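Local atomic coordinates of AvrPib protein (Magnaporthe oryzae, PDB entry 5Z1V), a protein that probably acts as a secreted avirulence effector of the MAX family in the rice blast fungus, its avirulence depending on a positively charged patch and a stabilised hydrophobic core. Residues K42-S47 and G58-V63. Numbering follows the deposited sequence.
Sequences KYFTVS and GSKYTV
Lys-42 opens the contact at its outer margin, where its CG lies 4.4 Å from CE of Lys-60. Beyond that point the chain of Lys-42 swings away, and the two ammonium groups end up 6.5 Å apart, NZ of Lys-42 to NZ of Lys-60; with like charges so near, the spot is probably electropositive.

Two residues on, Phe-44 does most of the work. Its side chain leaves the strand toward 58-63, and CG, anti to the carbonyl carbon (chi1 -62°), carries the ring on to Tyr-61, whose side chain crosses it at about a right angle. CD2 of Tyr-61 sits over one face of the phenyl ring, displaced toward the rim, while CE2 of Tyr-61 makes the closest touch, 3.5 Å from CZ of Phe-44. The ring planes are inclined at 59° and the centroids lie 5.2 Å apart, an oblique pairing. The edge of the phenyl ring is lined too: Lys-60 bends at chi3 (-42°) and again at chi4, bringing its CE in the ring plane to 3.8 Å from CZ of Phe-44. CA of Gly-58 lies near the ring plane, 4.4 Å from CE2 of Phe-44. Lys-60 serves both aromatics, because its CB rests over the centre of the Tyr-61 ring.

Ile-39 touches both rings, Ile-56 adds to Phe-44, and Ile-17 to Tyr-61. The contact thus brings strand 42-48 of one three-stranded antiparallel sheet against the segment leading into strand 62-63 of the other: an aromatic pair at a partly buried part of the interface between the two sheets, with lysines at its margin, in keeping with the β-sandwich characteristic of MAX effectors.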
ATOM      1  N   LYS A  42      -7.066  11.488  -5.426  1.00 12.15           N
ATOM      2  CA  LYS A  42      -7.232  10.448  -6.432  1.00 14.01           C
ATOM      3  C   LYS A  42      -7.377   9.100  -5.737  1.00 12.06           C
ATOM      4  O   LYS A  42      -6.785   8.871  -4.687  1.00 11.83           O
ATOM      5  CB  LYS A  42      -6.035  10.398  -7.393  1.00 15.02           C
ATOM      6  CG  LYS A  42      -5.835  11.640  -8.224  1.00 18.59           C
ATOM      7  CD  LYS A  42      -6.760  11.655  -9.427  1.00 22.96           C
ATOM      8  CE  LYS A  42      -6.764  13.034 -10.097  1.00 24.28           C
ATOM      9  NZ  LYS A  42      -7.687  13.984  -9.401  1.00 21.21           N
ATOM     10  N   TYR A  43      -8.144   8.196  -6.333  1.00 12.16           N
ATOM     11  CA  TYR A  43      -8.305   6.881  -5.746  1.00 13.05           C
ATOM     12  C   TYR A  43      -7.293   5.892  -6.312  1.00 13.23           C
ATOM     13  O   TYR A  43      -6.985   5.901  -7.509  1.00 13.90           O
ATOM     14  CB  TYR A  43      -9.723   6.359  -5.969  1.00 11.52           C
ATOM     15  CG  TYR A  43     -10.759   7.089  -5.152  1.00 16.38           C
ATOM     16  CD1 TYR A  43     -11.001   6.740  -3.827  1.00 21.96           C
ATOM     17  CD2 TYR A  43     -11.475   8.139  -5.697  1.00 22.48           C
ATOM     18  CE1 TYR A  43     -11.948   7.417  -3.070  1.00 23.15           C
ATOM     19  CE2 TYR A  43     -12.428   8.811  -4.953  1.00 24.35           C
ATOM     20  CZ  TYR A  43     -12.655   8.450  -3.649  1.00 25.19           C
ATOM     21  OH  TYR A  43     -13.605   9.136  -2.925  1.00 29.05           O
ATOM     22  N   PHE A  44      -6.803   5.024  -5.431  1.00 11.83           N
ATOM     23  CA  PHE A  44      -5.808   4.008  -5.729  1.00 11.94           C
ATOM     24  C   PHE A  44      -6.176   2.713  -5.031  1.00  9.49           C
ATOM     25  O   PHE A  44      -6.661   2.730  -3.902  1.00 12.97           O
ATOM     26  CB  PHE A  44      -4.426   4.438  -5.250  1.00  9.54           C
ATOM     27  CG  PHE A  44      -3.934   5.665  -5.915  1.00 10.18           C
ATOM     28  CD1 PHE A  44      -4.204   6.911  -5.381  1.00 12.65           C
ATOM     29  CD2 PHE A  44      -3.200   5.573  -7.087  1.00 13.70           C
ATOM     30  CE1 PHE A  44      -3.750   8.057  -5.998  1.00 11.04           C
ATOM     31  CE2 PHE A  44      -2.734   6.717  -7.711  1.00 15.80           C
ATOM     32  CZ  PHE A  44      -3.014   7.964  -7.166  1.00 13.13           C
ATOM     33  N   THR A  45      -5.948   1.598  -5.695  1.00  8.13           N
ATOM     34  CA  THR A  45      -6.017   0.287  -5.052  1.00  9.46           C
ATOM     35  C   THR A  45      -4.608  -0.111  -4.638  1.00  8.89           C
ATOM     36  O   THR A  45      -3.697  -0.089  -5.466  1.00 12.12           O
ATOM     37  CB  THR A  45      -6.591  -0.782  -5.988  1.00 13.84           C
ATOM     38  OG1 THR A  45      -7.860  -0.354  -6.504  1.00 14.95           O
ATOM     39  CG2 THR A  45      -6.777  -2.095  -5.241  1.00 13.62           C
ATOM     40  N   VAL A  46      -4.420  -0.443  -3.358  1.00  9.52           N
ATOM     41  CA  VAL A  46      -3.162  -0.980  -2.848  1.00  9.96           C
ATOM     42  C   VAL A  46      -3.383  -2.444  -2.497  1.00 10.91           C
ATOM     43  O   VAL A  46      -4.282  -2.770  -1.716  1.00 11.09           O
ATOM     44  CB  VAL A  46      -2.660  -0.208  -1.611  1.00 10.80           C
ATOM     45  CG1 VAL A  46      -1.390  -0.894  -1.050  1.00 13.32           C
ATOM     46  CG2 VAL A  46      -2.391   1.252  -1.974  1.00 11.61           C
ATOM     47  N   SER A  47      -2.561  -3.320  -3.056  1.00 11.99           N
ATOM     48  CA  SER A  47      -2.686  -4.754  -2.828  1.00 10.83           C
ATOM     49  C   SER A  47      -1.422  -5.269  -2.164  1.00 12.25           C
ATOM     50  O   SER A  47      -0.326  -4.813  -2.483  1.00 11.18           O
ATOM     51  CB  SER A  47      -2.905  -5.503  -4.158  1.00 13.27           C
ATOM     52  OG  SER A  47      -3.996  -4.954  -4.872  1.00 21.23           O
ATOM     53  N   GLY A  58      -2.504   2.861 -10.822  1.00 13.76           N
ATOM     54  CA  GLY A  58      -2.086   4.176 -11.270  1.00 10.46           C
ATOM     55  C   GLY A  58      -0.608   4.254 -11.601  1.00 14.63           C
ATOM     56  O   GLY A  58       0.130   3.265 -11.593  1.00 16.34           O
ATOM     57  N   SER A  59      -0.168   5.473 -11.911  1.00 11.42           N
ATOM     58  CA  SER A  59       1.225   5.705 -12.264  1.00 14.81           C
ATOM     59  C   SER A  59       1.906   6.796 -11.447  1.00 15.48           C
ATOM     60  O   SER A  59       3.126   6.950 -11.567  1.00 17.21           O
ATOM     61  CB  SER A  59       1.342   6.041 -13.761  1.00 20.11           C
ATOM     62  OG  SER A  59       0.581   7.185 -14.099  1.00 18.75           O
ATOM     63  N   LYS A  60       1.175   7.533 -10.609  1.00 14.96           N
ATOM     64  CA  LYS A  60       1.771   8.633  -9.854  1.00 10.34           C
ATOM     65  C   LYS A  60       2.721   8.136  -8.777  1.00 13.25           C
ATOM     66  O   LYS A  60       3.688   8.837  -8.444  1.00 14.03           O
ATOM     67  CB  LYS A  60       0.676   9.461  -9.185  1.00 16.32           C
ATOM     68  CG  LYS A  60       0.974  10.941  -9.058  1.00 24.85           C
ATOM     69  CD  LYS A  60      -0.107  11.641  -8.242  1.00 21.83           C
ATOM     70  CE  LYS A  60      -1.524  11.174  -8.590  1.00 28.08           C
ATOM     71  NZ  LYS A  60      -1.862  11.058 -10.031  1.00 37.69           N
ATOM     72  N   TYR A  61       2.438   6.959  -8.201  1.00 13.26           N
ATOM     73  CA  TYR A  61       3.139   6.454  -7.029  1.00 10.87           C
ATOM     74  C   TYR A  61       3.634   5.037  -7.270  1.00 12.04           C
ATOM     75  O   TYR A  61       3.132   4.317  -8.135  1.00 13.02           O
ATOM     76  CB  TYR A  61       2.229   6.448  -5.789  1.00  9.98           C
ATOM     77  CG  TYR A  61       1.597   7.778  -5.505  1.00 11.50           C
ATOM     78  CD1 TYR A  61       2.389   8.880  -5.238  1.00 10.92           C
ATOM     79  CD2 TYR A  61       0.210   7.935  -5.504  1.00 11.70           C
ATOM     80  CE1 TYR A  61       1.833  10.111  -4.989  1.00 10.33           C
ATOM     81  CE2 TYR A  61      -0.365   9.174  -5.244  1.00 11.18           C
ATOM     82  CZ  TYR A  61       0.460  10.257  -4.980  1.00 12.64           C
ATOM     83  OH  TYR A  61      -0.076  11.494  -4.720  1.00 13.47           O
ATOM     84  N   THR A  62       4.625   4.644  -6.486  1.00  7.77           N
ATOM     85  CA  THR A  62       4.986   3.248  -6.291  1.00  9.78           C
ATOM     86  C   THR A  62       4.826   2.921  -4.811  1.00 10.65           C
ATOM     87  O   THR A  62       4.484   3.786  -3.999  1.00 10.13           O
ATOM     88  CB  THR A  62       6.408   2.958  -6.762  1.00 12.79           C
ATOM     89  OG1 THR A  62       7.316   3.797  -6.055  1.00 13.70           O
ATOM     90  CG2 THR A  62       6.550   3.205  -8.279  1.00 11.76           C
ATOM     91  N   VAL A  63       5.041   1.659  -4.460  1.00 11.17           N
ATOM     92  CA  VAL A  63       4.908   1.235  -3.071  1.00 11.93           C
ATOM     93  C   VAL A  63       6.079   0.343  -2.688  1.00 16.77           C
ATOM     94  O   VAL A  63       6.662  -0.360  -3.525  1.00 14.22           O
ATOM     95  CB  VAL A  63       3.565   0.500  -2.805  1.00 10.65           C
ATOM     96  CG1 VAL A  63       2.420   1.489  -2.774  1.00 14.11           C
ATOM     97  CG2 VAL A  63       3.294  -0.529  -3.874  1.00 11.91           C
TER